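Gamma-glutamyl-gamma-aminobutyrate hydrolase PuuD (Escherichia coli, PDB 6VTV) hydrolyses the gamma-glutamyl linkage of gamma-glutamyl-gamma-aminobutyrate, releasing 4-aminobutanoate and glutamate in the last step of the route from putrescine to 4-aminobutanoate. Local coordinates at residues Asn7-Pro12 against Ala247-Ile252; Gly129-Arg134 against Ala191-Pro196; Pro196-Glu201 against Glu210-Ile215. One frame throughout, in Å; residues are numbered along the deposited sequence.

Interaction 1 of 3, residues Asn7-Pro12 against Ala247-Ile252; sequences NIMNNP and ACQHHI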
ATOM      1  N   ASN B   7      -1.278  -6.953  21.841  1.00 74.16           N
ATOM      2  CA  ASN B   7      -1.893  -8.275  21.861  1.00 76.44           C
ATOM      3  C   ASN B   7      -0.846  -9.386  21.824  1.00 77.41           C
ATOM      4  O   ASN B   7       0.149  -9.292  21.107  1.00 76.46           O
ATOM      5  CB  ASN B   7      -2.859  -8.433  20.683  1.00 73.05           C
ATOM      6  CG  ASN B   7      -2.236  -8.034  19.358  1.00 68.84           C
ATOM      7  OD1 ASN B   7      -1.367  -8.729  18.830  1.00 64.83           O
ATOM      8  ND2 ASN B   7      -2.678  -6.907  18.813  1.00 68.73           N
ATOM      9  N   ILE B   8      -1.075 -10.434  22.613  1.00 78.88           N
ATOM     10  CA  ILE B   8      -0.274 -11.652  22.550  1.00 79.08           C
ATOM     11  C   ILE B   8      -0.938 -12.534  21.499  1.00 77.04           C
ATOM     12  O   ILE B   8      -1.905 -13.243  21.786  1.00 79.72           O
ATOM     13  CB  ILE B   8      -0.185 -12.348  23.908  1.00 83.22           C
ATOM     14  CG1 ILE B   8       0.467 -11.421  24.934  1.00 87.42           C
ATOM     15  CG2 ILE B   8       0.600 -13.646  23.787  1.00 84.82           C
ATOM     16  CD1 ILE B   8      -0.514 -10.812  25.915  1.00 89.22           C
ATOM     17  N   MET B   9      -0.419 -12.491  20.275  1.00 70.08           N
ATOM     18  CA  MET B   9      -1.240 -12.919  19.154  1.00 65.36           C
ATOM     19  C   MET B   9      -0.384 -13.084  17.909  1.00 59.21           C
ATOM     20  O   MET B   9       0.507 -12.271  17.650  1.00 58.84           O
ATOM     21  CB  MET B   9      -2.342 -11.884  18.899  1.00 64.09           C
ATOM     22  CG  MET B   9      -3.230 -12.150  17.710  1.00 65.02           C
ATOM     23  SD  MET B   9      -4.663 -11.062  17.770  1.00 63.28           S
ATOM     24  CE  MET B   9      -5.718 -11.840  16.558  1.00 61.59           C
ATOM     25  N   ASN B  10      -0.658 -14.142  17.149  1.00 52.80           N
ATOM     26  CA  ASN B  10      -0.213 -14.226  15.765  1.00 48.34           C
ATOM     27  C   ASN B  10      -1.214 -13.470  14.901  1.00 44.43           C
ATOM     28  O   ASN B  10      -2.411 -13.778  14.917  1.00 46.72           O
ATOM     29  CB  ASN B  10      -0.093 -15.680  15.316  1.00 51.84           C
ATOM     30  CG  ASN B  10       1.322 -16.216  15.439  1.00 60.38           C
ATOM     31  OD1 ASN B  10       1.846 -16.372  16.541  1.00 62.82           O
ATOM     32  ND2 ASN B  10       1.946 -16.501  14.301  1.00 64.72           N
ATOM     33  N   ASN B  11      -0.733 -12.479  14.155  1.00 33.54           N
ATOM     34  CA  ASN B  11      -1.613 -11.536  13.485  1.00 31.99           C
ATOM     35  C   ASN B  11      -1.891 -11.992  12.062  1.00 33.50           C
ATOM     36  O   ASN B  11      -0.950 -12.101  11.261  1.00 33.71           O
ATOM     37  CB  ASN B  11      -0.988 -10.148  13.488  1.00 29.34           C
ATOM     38  CG  ASN B  11      -0.507  -9.738  14.867  1.00 41.28           C
ATOM     39  OD1 ASN B  11       0.659  -9.931  15.215  1.00 38.21           O
ATOM     40  ND2 ASN B  11      -1.409  -9.178  15.666  1.00 31.80           N
ATOM     41  N   PRO B  12      -3.147 -12.269  11.707  1.00 33.87           N
ATOM     42  CA  PRO B  12      -3.445 -12.739  10.349  1.00 28.15           C
ATOM     43  C   PRO B  12      -3.091 -11.695   9.300  1.00 26.83           C
ATOM     44  O   PRO B  12      -3.212 -10.488   9.522  1.00 24.14           O
ATOM     45  CB  PRO B  12      -4.958 -12.997  10.386  1.00 30.59           C
ATOM     46  CG  PRO B  12      -5.288 -13.163  11.835  1.00 33.86           C
ATOM     47  CD  PRO B  12      -4.339 -12.268  12.571  1.00 33.76           C
ATOM     48  N   ALA B 247     -12.562 -14.312  12.445  1.00 30.45           N
ATOM     49  CA  ALA B 247     -12.862 -15.163  11.300  1.00 37.45           C
ATOM     50  C   ALA B 247     -11.594 -15.541  10.547  1.00 35.70           C
ATOM     51  O   ALA B 247     -11.447 -16.682  10.095  1.00 35.79           O
ATOM     52  CB  ALA B 247     -13.845 -14.456  10.369  1.00 37.06           C
ATOM     53  N   CYS B 248     -10.666 -14.593  10.401  1.00 32.90           N
ATOM     54  CA  CYS B 248      -9.395 -14.900   9.753  1.00 33.85           C
ATOM     55  C   CYS B 248      -8.589 -15.899  10.573  1.00 37.13           C
ATOM     56  O   CYS B 248      -7.951 -16.798  10.012  1.00 36.65           O
ATOM     57  CB  CYS B 248      -8.602 -13.614   9.523  1.00 30.32           C
ATOM     58  SG  CYS B 248      -9.508 -12.366   8.578  1.00 27.07           S
ATOM     59  N   GLN B 249      -8.609 -15.760  11.902  1.00 33.36           N
ATOM     60  CA  GLN B 249      -7.997 -16.773  12.757  1.00 36.16           C
ATOM     61  C   GLN B 249      -8.644 -18.133  12.540  1.00 41.06           C
ATOM     62  O   GLN B 249      -7.952 -19.153  12.449  1.00 39.59           O
ATOM     63  CB  GLN B 249      -8.112 -16.366  14.224  1.00 40.41           C
ATOM     64  CG  GLN B 249      -7.214 -15.219  14.629  1.00 43.10           C
ATOM     65  CD  GLN B 249      -7.459 -14.779  16.057  1.00 52.57           C
ATOM     66  OE1 GLN B 249      -8.484 -14.172  16.366  1.00 53.70           O
ATOM     67  NE2 GLN B 249      -6.517 -15.091  16.940  1.00 57.18           N
ATOM     68  N   HIS B 250      -9.976 -18.164  12.460  1.00 43.85           N
ATOM     69  CA  HIS B 250     -10.672 -19.414  12.176  1.00 47.48           C
ATOM     70  C   HIS B 250     -10.309 -19.937  10.792  1.00 44.76           C
ATOM     71  O   HIS B 250     -10.153 -21.148  10.599  1.00 46.07           O
ATOM     72  CB  HIS B 250     -12.181 -19.207  12.301  1.00 52.19           C
ATOM     73  CG  HIS B 250     -12.965 -20.480  12.364  1.00 59.57           C
ATOM     74  ND1 HIS B 250     -12.730 -21.452  13.313  1.00 64.37           N
ATOM     75  CD2 HIS B 250     -13.985 -20.938  11.601  1.00 61.04           C
ATOM     76  CE1 HIS B 250     -13.569 -22.456  13.129  1.00 66.54           C
ATOM     77  NE2 HIS B 250     -14.342 -22.169  12.097  1.00 64.32           N
ATOM     78  N   HIS B 251     -10.160 -19.035   9.819  1.00 41.30           N
ATOM     79  CA  HIS B 251      -9.746 -19.448   8.482  1.00 38.60           C
ATOM     80  C   HIS B 251      -8.357 -20.072   8.505  1.00 40.80           C
ATOM     81  O   HIS B 251      -8.091 -21.042   7.784  1.00 44.06           O
ATOM     82  CB  HIS B 251      -9.784 -18.254   7.530  1.00 36.18           C
ATOM     83  CG  HIS B 251      -9.210 -18.540   6.177  1.00 38.11           C
ATOM     84  ND1 HIS B 251      -9.678 -19.554   5.370  1.00 40.06           N
ATOM     85  CD2 HIS B 251      -8.207 -17.945   5.490  1.00 37.71           C
ATOM     86  CE1 HIS B 251      -8.989 -19.571   4.242  1.00 39.84           C
ATOM     87  NE2 HIS B 251      -8.090 -18.604   4.291  1.00 39.14           N
ATOM     88  N   ILE B 252      -7.456 -19.529   9.326  1.00 33.30           N
ATOM     89  CA  ILE B 252      -6.130 -20.123   9.480  1.00 33.22           C
ATOM     90  C   ILE B 252      -6.245 -21.508  10.104  1.00 39.49           C
ATOM     91  O   ILE B 252      -5.611 -22.469   9.653  1.00 44.46           O
ATOM     92  CB  ILE B 252      -5.223 -19.203  10.315  1.00 32.04           C
ATOM     93  CG1 ILE B 252      -4.948 -17.900   9.563  1.00 33.77           C
ATOM     94  CG2 ILE B 252      -3.919 -19.908  10.668  1.00 33.00           C
ATOM     95  CD1 ILE B 252      -4.171 -16.886  10.370  1.00 31.88           C
TER
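Pro-12 presses its ring against the last long helix of this class I glutamine amidotransferase fold, meeting Cys-248, Gln-249 and Ile-252 just before the chain enters strand 13-23. This is the tight half of the contact. The CB corner of the proline lies 3.8 Å from Cys-248 CB and 4.0 Å from Ile-252 CD1, two side chains one helical turn apart and held in step by the backbone bond from Ile-252 N to Cys-248 O. The neighbouring corner, Pro-12 CG, rests 4.0 Å from Gln-249 CG, so the ring sits over three residues of the same helix surface. It is plain apolar packing, with Pro-12 and Cys-248 both buried, and the main chain of Pro-12 continues into the sheet by bonding to Leu-45.

Away from the proline the contact thins out toward solvent. Earlier in the same irregular loop, Met-9 is the other residue whose side chain reaches the helix. Its side chain runs fully extended, with CG anti to the backbone N (chi1 177°), and delivers only its terminal methyl. Met-9 also touches a crystal neighbour, so the lattice may influence its position. Asn-11 points away from the helix and steadies the loop instead: its ND2 donates to Asn-7 OD1 at 3.2 Å and also to Gly-43 O, while its OD1 accepts from Gln-61 of the second subunit. The segment thus reaches the helix by one side and the dimer partner by another.

Gln-249 stretches out beside the proline to meet the methionine, and Met-9 CE settles over one face of its amide, 3.4 Å from Gln-249 NE2, with CD and OE1 nearly as close.

Interaction 2 of 3, residues Gly129-Arg134 against Ala191-Pro196; sequences GGSLHR and AKVVSP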
ATOM      1  N   GLY B 129     -23.694 -10.214  -8.493  1.00 29.06           N
ATOM      2  CA  GLY B 129     -24.801 -10.131  -9.423  1.00 27.49           C
ATOM      3  C   GLY B 129     -25.830  -9.058  -9.140  1.00 29.00           C
ATOM      4  O   GLY B 129     -26.865  -9.030  -9.815  1.00 27.98           O
ATOM      5  N   GLY B 130     -25.588  -8.176  -8.172  1.00 28.79           N
ATOM      6  CA  GLY B 130     -26.531  -7.135  -7.826  1.00 31.06           C
ATOM      7  C   GLY B 130     -26.304  -5.858  -8.613  1.00 29.83           C
ATOM      8  O   GLY B 130     -25.521  -5.801  -9.565  1.00 29.29           O
ATOM      9  N   SER B 131     -27.014  -4.812  -8.197  1.00 27.46           N
ATOM     10  CA  SER B 131     -26.943  -3.511  -8.844  1.00 26.60           C
ATOM     11  C   SER B 131     -26.988  -2.423  -7.781  1.00 26.64           C
ATOM     12  O   SER B 131     -27.246  -2.685  -6.603  1.00 21.90           O
ATOM     13  CB  SER B 131     -28.079  -3.324  -9.856  1.00 26.60           C
ATOM     14  OG  SER B 131     -29.341  -3.398  -9.216  1.00 26.10           O
ATOM     15  N   LEU B 132     -26.743  -1.187  -8.210  1.00 28.29           N
ATOM     16  CA  LEU B 132     -26.643  -0.055  -7.302  1.00 27.92           C
ATOM     17  C   LEU B 132     -27.568   1.071  -7.737  1.00 26.64           C
ATOM     18  O   LEU B 132     -27.867   1.234  -8.923  1.00 25.63           O
ATOM     19  CB  LEU B 132     -25.210   0.486  -7.234  1.00 28.15           C
ATOM     20  CG  LEU B 132     -24.088  -0.516  -6.976  1.00 27.11           C
ATOM     21  CD1 LEU B 132     -22.743   0.182  -7.041  1.00 24.34           C
ATOM     22  CD2 LEU B 132     -24.283  -1.193  -5.630  1.00 26.25           C
ATOM     23  N   HIS B 133     -28.019   1.848  -6.754  1.00 23.77           N
ATOM     24  CA  HIS B 133     -28.607   3.155  -7.016  1.00 29.83           C
ATOM     25  C   HIS B 133     -27.478   4.133  -7.310  1.00 26.61           C
ATOM     26  O   HIS B 133     -26.573   4.301  -6.487  1.00 24.58           O
ATOM     27  CB  HIS B 133     -29.424   3.636  -5.818  1.00 32.63           C
ATOM     28  CG  HIS B 133     -30.728   2.925  -5.638  1.00 34.43           C
ATOM     29  ND1 HIS B 133     -31.809   3.132  -6.467  1.00 37.51           N
ATOM     30  CD2 HIS B 133     -31.132   2.025  -4.711  1.00 35.08           C
ATOM     31  CE1 HIS B 133     -32.819   2.382  -6.065  1.00 39.04           C
ATOM     32  NE2 HIS B 133     -32.435   1.701  -5.000  1.00 37.05           N
ATOM     33  N   ARG B 134     -27.517   4.775  -8.476  1.00 27.10           N
ATOM     34  CA  ARG B 134     -26.447   5.700  -8.827  1.00 29.15           C
ATOM     35  C   ARG B 134     -26.626   7.075  -8.197  1.00 33.21           C
ATOM     36  O   ARG B 134     -25.638   7.802  -8.039  1.00 31.36           O
ATOM     37  CB  ARG B 134     -26.338   5.827 -10.348  1.00 30.08           C
ATOM     38  CG  ARG B 134     -25.781   4.576 -11.007  1.00 29.26           C
ATOM     39  CD  ARG B 134     -26.165   4.473 -12.472  1.00 33.77           C
ATOM     40  NE  ARG B 134     -25.385   5.376 -13.313  1.00 37.02           N
ATOM     41  CZ  ARG B 134     -25.318   5.287 -14.637  1.00 41.57           C
ATOM     42  NH1 ARG B 134     -25.981   4.330 -15.272  1.00 43.62           N
ATOM     43  NH2 ARG B 134     -24.586   6.150 -15.328  1.00 34.02           N
ATOM     44  N   ALA B 191     -27.119   0.106  -2.423  1.00 18.72           N
ATOM     45  CA  ALA B 191     -27.602  -1.140  -2.999  1.00 18.94           C
ATOM     46  C   ALA B 191     -29.007  -0.959  -3.557  1.00 26.44           C
ATOM     47  O   ALA B 191     -29.889  -0.410  -2.889  1.00 26.26           O
ATOM     48  CB  ALA B 191     -27.588  -2.251  -1.950  1.00 18.98           C
ATOM     49  N   LYS B 192     -29.212  -1.413  -4.792  1.00 24.75           N
ATOM     50  CA  LYS B 192     -30.535  -1.397  -5.403  1.00 26.31           C
ATOM     51  C   LYS B 192     -31.119  -2.803  -5.386  1.00 27.08           C
ATOM     52  O   LYS B 192     -32.044  -3.091  -4.621  1.00 30.81           O
ATOM     53  CB  LYS B 192     -30.468  -0.858  -6.834  1.00 22.60           C
ATOM     54  CG  LYS B 192     -31.821  -0.747  -7.518  1.00 23.35           C
ATOM     55  CD  LYS B 192     -31.768   0.207  -8.701  1.00 27.52           C
ATOM     56  CE  LYS B 192     -30.775  -0.267  -9.750  1.00 30.44           C
ATOM     57  NZ  LYS B 192     -30.638   0.711 -10.866  1.00 34.72           N
ATOM     58  N   VAL B 193     -30.581  -3.681  -6.226  1.00 24.56           N
ATOM     59  CA  VAL B 193     -30.938  -5.093  -6.233  1.00 26.74           C
ATOM     60  C   VAL B 193     -29.820  -5.866  -5.549  1.00 29.88           C
ATOM     61  O   VAL B 193     -28.639  -5.674  -5.864  1.00 27.20           O
ATOM     62  CB  VAL B 193     -31.170  -5.605  -7.665  1.00 29.22           C
ATOM     63  CG1 VAL B 193     -31.075  -7.122  -7.713  1.00 29.74           C
ATOM     64  CG2 VAL B 193     -32.520  -5.138  -8.181  1.00 31.79           C
ATOM     65  N   VAL B 194     -30.187  -6.728  -4.607  1.00 29.64           N
ATOM     66  CA  VAL B 194     -29.242  -7.593  -3.914  1.00 30.62           C
ATOM     67  C   VAL B 194     -29.472  -9.020  -4.389  1.00 29.53           C
ATOM     68  O   VAL B 194     -30.609  -9.508  -4.385  1.00 32.93           O
ATOM     69  CB  VAL B 194     -29.386  -7.476  -2.387  1.00 32.65           C
ATOM     70  CG1 VAL B 194     -28.637  -8.598  -1.695  1.00 34.07           C
ATOM     71  CG2 VAL B 194     -28.867  -6.124  -1.918  1.00 28.66           C
ATOM     72  N   SER B 195     -28.397  -9.678  -4.811  1.00 31.68           N
ATOM     73  CA  SER B 195     -28.497 -11.022  -5.355  1.00 33.55           C
ATOM     74  C   SER B 195     -29.000 -12.000  -4.294  1.00 29.35           C
ATOM     75  O   SER B 195     -28.807 -11.782  -3.093  1.00 30.49           O
ATOM     76  CB  SER B 195     -27.137 -11.482  -5.876  1.00 37.92           C
ATOM     77  OG  SER B 195     -27.207 -12.770  -6.458  1.00 43.33           O
ATOM     78  N   PRO B 196     -29.658 -13.087  -4.708  1.00 30.92           N
ATOM     79  CA  PRO B 196     -29.995 -14.152  -3.750  1.00 35.17           C
ATOM     80  C   PRO B 196     -28.775 -14.827  -3.143  1.00 34.57           C
ATOM     81  O   PRO B 196     -28.921 -15.530  -2.134  1.00 31.18           O
ATOM     82  CB  PRO B 196     -30.822 -15.137  -4.588  1.00 37.53           C
ATOM     83  CG  PRO B 196     -30.463 -14.832  -6.008  1.00 38.88           C
ATOM     84  CD  PRO B 196     -30.211 -13.357  -6.046  1.00 34.74           C
TER
HETATM   85  O   HOH W   1     -28.973   3.239 -10.790  1.00 44.82           O
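A classic beta bulge shapes this contact: Lys-192 and Val-193 together face Ser-131, where the small antiparallel sheet of strands 132-133 and 190-191 gives way to loop. The first segment arrives from helix 119-127, which starts right after the predicted nucleophile Cys-118 and ends in a Schellman motif with Gly-129 as its C-prime residue. Gly-130 then comes close to the partner segment, its CA 3.2 Å from Val-193 O, where a side chain would run into that oxygen.

Three bonds converge on Ser-131. Its backbone N bonds to Val-193 O at 3.0 Å, and its carbonyl O receives Lys-192 N. The hydroxyl takes the remaining amide of the bulge: with OG placed between the backbone N and the carbonyl carbon (chi1 61°), it accepts a more bent bond from Val-193 N at 3.2 Å. Serine side chain and main chain together therefore satisfy both inward-facing amides of the bulge. Leu-132 turns the other way, onto Gln-122 and Val-126 of the helix.

Lys-192 lies across the imidazole of His-133 at about a right angle. Its CG sits over one ring face in a CH-pi contact, 3.7 Å from the centroid and 20° off the normal, while Ala-191 O approaches the ring edge near its plane, 3.3 Å from CD2. Beyond the ring the lysine chain bends at chi3, which carries its amino group to a salt bridge with Glu-85, a carboxylate it shares with Arg-134.

One water ties this end together: it donates to Leu-132 O at 3.0 Å, accepts from Arg-134 N at 3.1 Å and accepts from Lys-192 NZ at 3.0 Å.

Interaction 3 of 3, residues Pro196-Glu201 against Glu210-Ile215; sequences PRLRVE and EAVSVI. With MN (manganese (II) ion), chain D.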
ATOM      1  N   PRO B 196     -29.658 -13.087  -4.708  1.00 30.92           N
ATOM      2  CA  PRO B 196     -29.995 -14.152  -3.750  1.00 35.17           C
ATOM      3  C   PRO B 196     -28.775 -14.827  -3.143  1.00 34.57           C
ATOM      4  O   PRO B 196     -28.921 -15.530  -2.134  1.00 31.18           O
ATOM      5  CB  PRO B 196     -30.822 -15.137  -4.588  1.00 37.53           C
ATOM      6  CG  PRO B 196     -30.463 -14.832  -6.008  1.00 38.88           C
ATOM      7  CD  PRO B 196     -30.211 -13.357  -6.046  1.00 34.74           C
ATOM      8  N   ARG B 197     -27.586 -14.644  -3.724  1.00 35.31           N
ATOM      9  CA  ARG B 197     -26.364 -15.131  -3.096  1.00 33.66           C
ATOM     10  C   ARG B 197     -26.062 -14.401  -1.795  1.00 32.82           C
ATOM     11  O   ARG B 197     -25.345 -14.941  -0.945  1.00 37.38           O
ATOM     12  CB  ARG B 197     -25.177 -14.980  -4.051  1.00 33.47           C
ATOM     13  CG  ARG B 197     -25.245 -15.851  -5.293  1.00 32.33           C
ATOM     14  CD  ARG B 197     -24.138 -15.487  -6.272  1.00 30.21           C
ATOM     15  NE  ARG B 197     -22.813 -15.790  -5.739  1.00 32.04           N
ATOM     16  CZ  ARG B 197     -21.674 -15.375  -6.284  1.00 33.66           C
ATOM     17  NH1 ARG B 197     -21.694 -14.632  -7.382  1.00 33.07           N
ATOM     18  NH2 ARG B 197     -20.514 -15.700  -5.730  1.00 33.13           N
ATOM     19  N   LEU B 198     -26.591 -13.195  -1.624  1.00 28.25           N
ATOM     20  CA  LEU B 198     -26.340 -12.365  -0.458  1.00 27.37           C
ATOM     21  C   LEU B 198     -27.555 -12.352   0.458  1.00 27.62           C
ATOM     22  O   LEU B 198     -28.697 -12.475   0.007  1.00 27.60           O
ATOM     23  CB  LEU B 198     -26.005 -10.926  -0.867  1.00 25.00           C
ATOM     24  CG  LEU B 198     -24.540 -10.512  -1.003  1.00 27.91           C
ATOM     25  CD1 LEU B 198     -23.743 -11.574  -1.735  1.00 34.05           C
ATOM     26  CD2 LEU B 198     -24.429  -9.169  -1.713  1.00 22.87           C
ATOM     27  N   ARG B 199     -27.296 -12.200   1.751  1.00 29.75           N
ATOM     28  CA  ARG B 199     -28.330 -12.057   2.765  0.50 32.72           C
ATOM     29  C   ARG B 199     -28.280 -10.642   3.330  1.00 32.44           C
ATOM     30  O   ARG B 199     -27.197 -10.110   3.591  1.00 26.76           O
ATOM     31  CB  ARG B 199     -28.137 -13.091   3.880  0.50 35.56           C
ATOM     32  CG  ARG B 199     -28.746 -12.717   5.218  0.50 36.33           C
ATOM     33  CD  ARG B 199     -27.967 -13.341   6.372  0.50 37.42           C
ATOM     34  NE  ARG B 199     -27.773 -14.781   6.205  0.50 37.89           N
ATOM     35  CZ  ARG B 199     -26.593 -15.359   5.994  0.50 38.90           C
ATOM     36  NH1 ARG B 199     -25.492 -14.623   5.921  0.50 39.51           N
ATOM     37  NH2 ARG B 199     -26.513 -16.676   5.856  0.50 37.84           N
ATOM     38  N   VAL B 200     -29.451 -10.030   3.503  1.00 32.28           N
ATOM     39  CA  VAL B 200     -29.503  -8.670   4.024  1.00 30.20           C
ATOM     40  C   VAL B 200     -29.228  -8.697   5.520  1.00 29.34           C
ATOM     41  O   VAL B 200     -29.846  -9.464   6.270  1.00 30.69           O
ATOM     42  CB  VAL B 200     -30.859  -8.022   3.708  1.00 34.69           C
ATOM     43  CG1 VAL B 200     -30.975  -6.670   4.392  1.00 31.72           C
ATOM     44  CG2 VAL B 200     -31.034  -7.878   2.203  1.00 33.94           C
ATOM     45  N   GLU B 201     -28.287  -7.863   5.962  1.00 27.91           N
ATOM     46  CA  GLU B 201     -27.882  -7.827   7.361  1.00 28.36           C
ATOM     47  C   GLU B 201     -28.487  -6.667   8.138  1.00 29.90           C
ATOM     48  O   GLU B 201     -28.782  -6.824   9.326  1.00 30.94           O
ATOM     49  CB  GLU B 201     -26.355  -7.760   7.469  1.00 24.80           C
ATOM     50  CG  GLU B 201     -25.648  -9.052   7.091  1.00 28.31           C
ATOM     51  CD  GLU B 201     -25.699 -10.092   8.194  1.00 33.84           C
ATOM     52  OE1 GLU B 201     -26.102  -9.745   9.324  1.00 37.51           O
ATOM     53  OE2 GLU B 201     -25.340 -11.258   7.930  1.00 37.05           O
ATOM     54  N   GLU B 210     -28.098  -1.467   4.202  1.00 30.63           N
ATOM     55  CA  GLU B 210     -26.867  -0.876   4.712  1.00 28.11           C
ATOM     56  C   GLU B 210     -25.816  -1.913   5.083  1.00 27.21           C
ATOM     57  O   GLU B 210     -24.694  -1.534   5.435  1.00 28.07           O
ATOM     58  CB  GLU B 210     -27.171   0.012   5.926  1.00 29.01           C
ATOM     59  CG  GLU B 210     -27.790   1.358   5.577  1.00 28.87           C
ATOM     60  CD  GLU B 210     -26.760   2.468   5.473  1.00 29.31           C
ATOM     61  OE1 GLU B 210     -25.694   2.354   6.114  1.00 28.21           O
ATOM     62  OE2 GLU B 210     -27.014   3.454   4.750  1.00 30.79           O
ATOM     63  N   ALA B 211     -26.142  -3.202   5.013  1.00 30.33           N
ATOM     64  CA  ALA B 211     -25.188  -4.254   5.332  1.00 23.90           C
ATOM     65  C   ALA B 211     -25.656  -5.558   4.700  1.00 24.02           C
ATOM     66  O   ALA B 211     -26.852  -5.857   4.704  1.00 25.83           O
ATOM     67  CB  ALA B 211     -25.026  -4.421   6.847  1.00 23.06           C
ATOM     68  N   VAL B 212     -24.706  -6.325   4.161  1.00 24.48           N
ATOM     69  CA  VAL B 212     -24.986  -7.601   3.510  1.00 24.42           C
ATOM     70  C   VAL B 212     -23.939  -8.617   3.950  1.00 25.97           C
ATOM     71  O   VAL B 212     -22.901  -8.271   4.516  1.00 26.93           O
ATOM     72  CB  VAL B 212     -24.995  -7.491   1.970  1.00 24.64           C
ATOM     73  CG1 VAL B 212     -26.173  -6.666   1.496  1.00 26.30           C
ATOM     74  CG2 VAL B 212     -23.682  -6.901   1.469  1.00 20.30           C
ATOM     75  N   SER B 213     -24.224  -9.887   3.673  1.00 23.26           N
ATOM     76  CA  SER B 213     -23.258 -10.950   3.896  1.00 25.51           C
ATOM     77  C   SER B 213     -23.529 -12.073   2.906  1.00 30.73           C
ATOM     78  O   SER B 213     -24.669 -12.293   2.492  1.00 35.69           O
ATOM     79  CB  SER B 213     -23.300 -11.479   5.335  1.00 25.23           C
ATOM     80  OG  SER B 213     -24.375 -12.379   5.527  1.00 28.14           O
ATOM     81  N   VAL B 214     -22.467 -12.775   2.526  1.00 29.97           N
ATOM     82  CA  VAL B 214     -22.575 -13.852   1.547  1.00 28.78           C
ATOM     83  C   VAL B 214     -23.061 -15.113   2.250  1.00 30.82           C
ATOM     84  O   VAL B 214     -22.455 -15.569   3.225  1.00 33.16           O
ATOM     85  CB  VAL B 214     -21.236 -14.098   0.839  1.00 30.03           C
ATOM     86  CG1 VAL B 214     -21.311 -15.350  -0.020  1.00 35.15           C
ATOM     87  CG2 VAL B 214     -20.859 -12.895  -0.009  1.00 26.62           C
ATOM     88  N   ILE B 215     -24.163 -15.678   1.753  1.00 30.30           N
ATOM     89  CA  ILE B 215     -24.665 -16.940   2.278  1.00 35.93           C
ATOM     90  C   ILE B 215     -23.692 -18.055   1.922  1.00 44.01           C
ATOM     91  O   ILE B 215     -23.058 -18.036   0.857  1.00 48.95           O
ATOM     92  CB  ILE B 215     -26.074 -17.221   1.728  1.00 36.36           C
ATOM     93  CG1 ILE B 215     -27.000 -16.039   2.013  1.00 35.53           C
ATOM     94  CG2 ILE B 215     -26.649 -18.496   2.325  1.00 38.34           C
ATOM     95  CD1 ILE B 215     -28.323 -16.112   1.284  1.00 34.64           C
TER
HETATM   96 MN    MN D 301     -26.296   5.512   4.971  1.00 26.30          MN
HETATM   97  O   HOH W   2     -24.168 -17.157  -1.276  1.00 32.38           O
HETATM   98  O   HOH W   3     -23.239 -16.713   6.233  1.00 54.65           O
HETATM   99  O   HOH W   4     -24.476   4.586   6.022  1.00 22.08           O
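The guanidinium of Arg-199 has Ile-215 over one face, with CG1 about 3.9 Å above the plane and offset toward the rim, while Ser-213 stands at its edge. The arginine side chain bends at chi3 (-51°) to reach it. NH1 and Ser-213 OG are joined by a weak bond whose shortness makes its details doubtful, and a second conformer of Arg-199 exists. The carboxylate of Glu-201 is the other flat group. Ser-213 OG donates to the anti lone pair of its OE2 at 2.8 Å, and the backbone amides of Leu-170 and Leu-171, in helix 170-174, bind OE2 and OE1.

Beneath these groups runs an antiparallel beta hairpin, strands 198-203 and 209-214 of the central sheet. Arg-199 and Ser-213 are a hydrogen-bonded pair, with Arg-199 N meeting Ser-213 O at 2.7 Å. Leu-198 with Val-214 and Val-200 with Val-212 are non-hydrogen-bonded pairs on the other face. There the leucine spreads its two methyls: CD1 touches Val-214 CG2 at 3.6 Å and CD2 touches Val-212 CG2 at 4.0 Å, and the cluster rests on Val-125 and Leu-121 of helix 119-127.

Near the turn, Glu-210 and Ala-211 both face Ala-202 in a classic beta bulge. The end of the Glu-210 side chain leads away from segment 196-201 and binds manganese through OE2 at 2.2 Å; His-145, His-161, Ser-185, His-187 and a water 2.3 Å from the metal complete the site. The same water donates to Glu-210 OE1.

The chemistry divides the hairpin into an oily face and a polar one. With three donors around it and an arginine at long salt-bridge range, buried Glu-201 is probably ionised; Ser-213 OG lies between the two groups, though its link to the arginine is doubtful.

Starting from the N terminus, segment 7-12 packs on 247-252, 235 residues on, so interaction 1 closes a loop of nearly the whole chain and ties the loop before strand 13-23 to helix 235-254. Interactions 2 and 3 are nested inside that loop and follow one another in series. Interaction 2 joins the segment that follows helix 119-127, with strand 132-133, to the loop after strand 190-191; interaction 3 closes a short hairpin loop. They share Pro-196, where the 191-196 loop runs into strand 198-203 of the central sheet, and their centres are about 11 Å apart. Interactions 1 and 2 lie on opposite sides of the chain's centre, about 32 Å between centres.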